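Long-range contacts in amine Dehydrogenase (Pseudomonas putida, PDB 1JMX), which probably serves, as the beta-propeller subunit of a heme-containing quinoprotein enzyme, in the oxidative deamination of primary amines: residues Glu209-Thr215 with Leu232-Val238; Phe258-Pro264 with Tyr298-Lys304. One frame throughout, in Å; residues are numbered along the deposited sequence.

Overall arrangement
Contact 1 lies within one sheet and contact 2 joins two sheets, the two levels at which a beta-propeller is held together. The chain forms seven antiparallel sheets, consistent with a seven-bladed propeller. Contact 1 comes first along the chain and is a hairpin inside the sheet of strands 209-218, 230-239 and 245-250. Contact 2 follows, setting strand 257-262 of the next sheet beside strand 299-302 of the one after. Their centres lie about 12 Å apart and they touch: Leu-213 packs on Thr-259 and Gly-260, and Tyr-235 on Arg-262. Three successive sheets are thus joined, while the heme c pocket, Leu-116 to Tyr-120, lies where strand 105-115 turns into strand 120-122, in another sheet.

Contact 1: Glu209-Thr215 with Leu232-Val238; sequences EFSMLYT and LYGYLSV
A beta hairpin within one propeller blade pairs Glu-209 to Thr-215 antiparallel with Leu-232 to Val-238. Phe-210 with Val-238, Met-212 with Leu-236 and Tyr-214 with Gly-234 form the hydrogen-bonded pairs, each with two backbone bonds; Leu-236 N reaches Met-212 O at 3.0 Å. Because CG of Tyr-214 stands between its own backbone N and carbonyl carbon (chi1 65°), the ring folds across the partner strand. Gly-234 CA lies over its face, 3.7 Å from the ring centroid, where a beta carbon would collide; Tyr-214 OH continues to Glu-249. On the other side of the sheet, Thr-215 CG2 sits over a face of the Tyr-233 ring, 3.7 Å from that centroid, and Tyr-233 OH bonds to Tyr-257 N. Leu-213 CD2 lies at the ring edge of Tyr-235, 3.9 Å from Tyr-235 CD1, and Tyr-235 OH donates to Glu-209 OE1 at 2.8 Å, on the anti side and 30° out of the carboxylate plane. A phenylalanine in its place would probably leave Glu-209 OE1 without its hydroxyl donor and the carboxylate freer to turn. Since OE1 also forms a salt bridge with Arg-207, this buried acid is gripped by a hydroxyl and a positive charge, which would tend to keep it ionised.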
# COMPACT_ATOMS: atom_id res chain seq x y z
N GLU B 209 -7.61 23.34 -26.77
CA GLU B 209 -6.26 22.82 -26.74
C GLU B 209 -6.20 21.60 -25.81
O GLU B 209 -7.08 21.40 -24.97
CB GLU B 209 -5.25 23.90 -26.32
CG GLU B 209 -5.45 24.48 -24.93
CD GLU B 209 -4.48 25.62 -24.58
OE1 GLU B 209 -4.39 25.96 -23.38
OE2 GLU B 209 -3.81 26.18 -25.49
N PHE B 210 -5.22 20.75 -26.08
CA PHE B 210 -4.96 19.54 -25.31
C PHE B 210 -3.86 19.97 -24.35
O PHE B 210 -2.71 20.15 -24.74
CB PHE B 210 -4.47 18.42 -26.24
CG PHE B 210 -4.18 17.11 -25.54
CD1 PHE B 210 -4.66 16.83 -24.26
CD2 PHE B 210 -3.41 16.13 -26.18
CE1 PHE B 210 -4.38 15.62 -23.64
CE2 PHE B 210 -3.12 14.91 -25.56
CZ PHE B 210 -3.61 14.65 -24.29
N SER B 211 -4.23 20.16 -23.09
CA SER B 211 -3.27 20.61 -22.10
C SER B 211 -3.12 19.65 -20.94
O SER B 211 -4.06 18.94 -20.57
CB SER B 211 -3.67 21.99 -21.57
OG SER B 211 -4.89 21.92 -20.85
N MET B 212 -1.92 19.62 -20.38
CA MET B 212 -1.60 18.77 -19.24
C MET B 212 -0.54 19.46 -18.41
O MET B 212 0.25 20.23 -18.95
CB MET B 212 -1.05 17.42 -19.70
CG MET B 212 -2.00 16.58 -20.53
SD MET B 212 -1.41 14.91 -20.73
CE MET B 212 -0.00 15.16 -21.78
N LEU B 213 -0.55 19.22 -17.10
CA LEU B 213 0.48 19.78 -16.23
C LEU B 213 1.57 18.71 -16.13
O LEU B 213 1.34 17.52 -16.40
CB LEU B 213 -0.05 20.05 -14.82
CG LEU B 213 -1.15 21.07 -14.52
CD1 LEU B 213 -1.33 21.14 -13.02
CD2 LEU B 213 -0.79 22.44 -15.07
N TYR B 214 2.77 19.14 -15.77
CA TYR B 214 3.89 18.24 -15.59
C TYR B 214 4.82 18.85 -14.56
O TYR B 214 4.67 20.02 -14.20
CB TYR B 214 4.63 17.99 -16.92
CG TYR B 214 5.32 19.18 -17.53
CD1 TYR B 214 6.62 19.53 -17.17
CD2 TYR B 214 4.69 19.95 -18.52
CE1 TYR B 214 7.28 20.60 -17.77
CE2 TYR B 214 5.34 21.03 -19.13
CZ TYR B 214 6.64 21.34 -18.74
OH TYR B 214 7.28 22.40 -19.33
N THR B 215 5.72 18.04 -14.01
CA THR B 215 6.70 18.53 -13.05
C THR B 215 8.04 18.18 -13.66
O THR B 215 8.14 17.24 -14.45
CB THR B 215 6.58 17.88 -11.65
OG1 THR B 215 6.80 16.46 -11.75
CG2 THR B 215 5.22 18.14 -11.03
N LEU B 232 9.90 22.07 -10.28
CA LEU B 232 9.07 23.06 -10.96
C LEU B 232 7.81 22.44 -11.56
O LEU B 232 7.77 21.25 -11.87
CB LEU B 232 9.86 23.70 -12.10
CG LEU B 232 11.20 24.37 -11.79
CD1 LEU B 232 12.04 24.45 -13.04
CD2 LEU B 232 10.96 25.76 -11.21
N TYR B 233 6.77 23.26 -11.70
CA TYR B 233 5.54 22.81 -12.34
C TYR B 233 5.51 23.46 -13.71
O TYR B 233 5.92 24.61 -13.88
CB TYR B 233 4.30 23.22 -11.55
CG TYR B 233 3.56 22.05 -10.94
CD1 TYR B 233 3.56 21.84 -9.57
CD2 TYR B 233 2.88 21.12 -11.75
CE1 TYR B 233 2.93 20.74 -9.01
CE2 TYR B 233 2.25 20.01 -11.19
CZ TYR B 233 2.28 19.83 -9.82
OH TYR B 233 1.70 18.73 -9.24
N GLY B 234 5.09 22.69 -14.70
CA GLY B 234 5.02 23.20 -16.04
C GLY B 234 3.65 22.97 -16.65
O GLY B 234 2.79 22.28 -16.09
N TYR B 235 3.47 23.57 -17.82
CA TYR B 235 2.24 23.47 -18.56
C TYR B 235 2.62 23.16 -19.99
O TYR B 235 3.51 23.79 -20.57
CB TYR B 235 1.51 24.81 -18.51
CG TYR B 235 0.16 24.83 -19.18
CD1 TYR B 235 -0.95 24.30 -18.53
CD2 TYR B 235 -0.02 25.45 -20.41
CE1 TYR B 235 -2.22 24.41 -19.08
CE2 TYR B 235 -1.29 25.56 -20.97
CZ TYR B 235 -2.39 25.04 -20.30
OH TYR B 235 -3.66 25.21 -20.80
N LEU B 236 1.97 22.14 -20.53
CA LEU B 236 2.20 21.70 -21.90
C LEU B 236 0.87 21.91 -22.60
O LEU B 236 -0.18 21.87 -21.97
CB LEU B 236 2.62 20.23 -21.86
CG LEU B 236 2.35 19.17 -22.94
CD1 LEU B 236 3.18 17.94 -22.59
CD2 LEU B 236 0.87 18.81 -23.02
N SER B 237 0.91 22.17 -23.90
CA SER B 237 -0.33 22.36 -24.64
C SER B 237 -0.17 22.11 -26.13
O SER B 237 0.88 22.35 -26.72
CB SER B 237 -0.91 23.76 -24.39
OG SER B 237 -0.13 24.77 -25.00
N VAL B 238 -1.23 21.56 -26.72
CA VAL B 238 -1.27 21.29 -28.15
C VAL B 238 -2.50 22.00 -28.66
O VAL B 238 -3.62 21.70 -28.25
CB VAL B 238 -1.40 19.77 -28.46
CG1 VAL B 238 -1.32 19.55 -29.96
CG2 VAL B 238 -0.31 18.98 -27.74

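Contact 2: Phe258-Pro264 with Tyr298-Lys304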
# COMPACT_ATOMS: atom_id res chain seq x y z
N PHE B 258 -3.42 18.35 -9.41
CA PHE B 258 -3.78 17.25 -10.31
C PHE B 258 -4.13 17.77 -11.70
O PHE B 258 -3.71 17.22 -12.71
CB PHE B 258 -4.92 16.42 -9.72
CG PHE B 258 -4.46 15.25 -8.90
CD1 PHE B 258 -3.11 15.09 -8.58
CD2 PHE B 258 -5.38 14.31 -8.46
CE1 PHE B 258 -2.68 13.99 -7.83
CE2 PHE B 258 -4.96 13.20 -7.70
CZ PHE B 258 -3.61 13.05 -7.39
N THR B 259 -4.93 18.84 -11.73
CA THR B 259 -5.33 19.47 -12.98
C THR B 259 -5.07 20.97 -12.92
O THR B 259 -4.98 21.56 -11.84
CB THR B 259 -6.82 19.26 -13.31
OG1 THR B 259 -7.61 19.88 -12.30
CG2 THR B 259 -7.16 17.79 -13.39
N GLY B 260 -4.95 21.57 -14.10
CA GLY B 260 -4.71 22.99 -14.20
C GLY B 260 -5.18 23.49 -15.54
O GLY B 260 -4.99 22.82 -16.54
N LEU B 261 -5.85 24.63 -15.55
CA LEU B 261 -6.35 25.24 -16.78
C LEU B 261 -6.07 26.73 -16.84
O LEU B 261 -6.03 27.43 -15.82
CB LEU B 261 -7.86 25.06 -16.94
CG LEU B 261 -8.47 23.77 -17.47
CD1 LEU B 261 -9.97 23.94 -17.57
CD2 LEU B 261 -7.87 23.40 -18.83
N ARG B 262 -5.88 27.20 -18.06
CA ARG B 262 -5.67 28.61 -18.29
C ARG B 262 -7.04 29.22 -18.48
O ARG B 262 -7.93 28.62 -19.09
CB ARG B 262 -4.81 28.85 -19.51
CG ARG B 262 -3.37 28.66 -19.21
CD ARG B 262 -2.56 29.50 -20.11
NE ARG B 262 -2.35 28.86 -21.40
CZ ARG B 262 -1.72 29.45 -22.41
NH1 ARG B 262 -1.26 30.69 -22.28
NH2 ARG B 262 -1.44 28.75 -23.51
N SER B 263 -7.21 30.40 -17.89
CA SER B 263 -8.46 31.12 -17.97
C SER B 263 -8.67 31.60 -19.39
O SER B 263 -7.73 32.08 -20.03
CB SER B 263 -8.42 32.33 -17.03
OG SER B 263 -9.61 33.09 -17.14
N PRO B 264 -9.87 31.36 -19.94
CA PRO B 264 -10.18 31.80 -21.31
C PRO B 264 -10.35 33.34 -21.33
O PRO B 264 -10.28 33.98 -22.39
CB PRO B 264 -11.49 31.06 -21.61
CG PRO B 264 -12.11 30.91 -20.26
CD PRO B 264 -10.95 30.52 -19.40
N TYR B 298 -10.19 17.22 -7.58
CA TYR B 298 -9.26 16.79 -8.62
C TYR B 298 -9.19 17.64 -9.87
O TYR B 298 -8.12 18.00 -10.35
CB TYR B 298 -9.64 15.40 -9.14
CG TYR B 298 -9.44 14.22 -8.23
CD1 TYR B 298 -8.46 14.21 -7.23
CD2 TYR B 298 -10.18 13.05 -8.44
CE1 TYR B 298 -8.23 13.06 -6.46
CE2 TYR B 298 -9.96 11.92 -7.69
CZ TYR B 298 -8.99 11.91 -6.71
OH TYR B 298 -8.79 10.76 -6.00
N CYS B 299 -10.37 17.93 -10.41
CA CYS B 299 -10.49 18.60 -11.69
C CYS B 299 -11.13 19.98 -11.80
O CYS B 299 -12.27 20.19 -11.37
CB CYS B 299 -11.23 17.63 -12.61
SG CYS B 299 -11.10 17.95 -14.34
N VAL B 300 -10.42 20.90 -12.44
CA VAL B 300 -10.92 22.25 -12.67
C VAL B 300 -11.71 22.28 -13.98
O VAL B 300 -11.48 21.46 -14.87
CB VAL B 300 -9.80 23.34 -12.77
CG1 VAL B 300 -9.19 23.62 -11.41
CG2 VAL B 300 -8.73 22.94 -13.76
N ALA B 301 -12.65 23.21 -14.06
CA ALA B 301 -13.46 23.41 -15.26
C ALA B 301 -13.87 24.88 -15.31
O ALA B 301 -14.29 25.44 -14.31
CB ALA B 301 -14.70 22.51 -15.25
N PHE B 302 -13.62 25.52 -16.44
CA PHE B 302 -13.98 26.92 -16.66
C PHE B 302 -15.19 26.99 -17.59
O PHE B 302 -15.31 26.18 -18.51
CB PHE B 302 -12.83 27.65 -17.37
CG PHE B 302 -11.88 28.37 -16.45
CD1 PHE B 302 -10.56 27.94 -16.32
CD2 PHE B 302 -12.29 29.51 -15.76
CE1 PHE B 302 -9.66 28.64 -15.54
CE2 PHE B 302 -11.39 30.22 -14.97
CZ PHE B 302 -10.07 29.78 -14.87
N ASP B 303 -16.10 27.93 -17.34
CA ASP B 303 -17.21 28.08 -18.26
C ASP B 303 -16.65 28.84 -19.48
O ASP B 303 -15.47 29.22 -19.48
CB ASP B 303 -18.44 28.74 -17.62
CG ASP B 303 -18.22 30.19 -17.19
OD1 ASP B 303 -19.19 30.79 -16.69
OD2 ASP B 303 -17.12 30.75 -17.35
N LYS B 304 -17.48 29.06 -20.50
CA LYS B 304 -17.04 29.72 -21.73
C LYS B 304 -16.33 31.06 -21.58
O LYS B 304 -15.26 31.27 -22.15
CB LYS B 304 -18.20 29.85 -22.71
CG LYS B 304 -17.99 29.13 -24.03
CD LYS B 304 -17.80 27.61 -23.84
CE LYS B 304 -17.61 26.91 -25.18
NZ LYS B 304 -17.44 25.45 -24.99
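The ring of Phe-302 receives Ser-263 CA and Pro-264 CD over one and the same face, each 4.0 Å from its centroid as CH-pi contacts, while Leu-261 O lies at its edge, in the ring plane. Tyr-271 meets this ring edge-to-face. At the other end of the contact, Phe-258 and Tyr-298 extend alongside one another, but their planes are turned 35° apart; Tyr-298 CD1 lies at the edge of the Phe-258 ring, 3.3 Å from Phe-258 CD2. Between the two aromatic clusters, Thr-259 provides the polar link. A chi1 of 63° turns its OG1 toward the partner strand, within reach of two backbone groups: it donates to Tyr-298 O at 2.8 Å, in the carbonyl plane on a lone pair, and accepts from Val-300 N at 3.0 Å. One hydroxyl thereby serves both groups that flank Cys-299. Next to it, the branches of Leu-261 and Val-300 overlap while running opposite ways, with CG of the leucine 3.8 Å from CG2 of the valine. A classic beta bulge sets Tyr-298 and Cys-299 together against Gly-312, and Tyr-298 OH bonds to an acidic side chain of another protein chain. Strands 259-262 and 299-302 run nearly parallel, their axes 5.9 Å apart, each the first strand of its own sheet; Val-300 reaches Val-273 of strand 269-274 as well as Leu-309 and Leu-311 of strand 309-312.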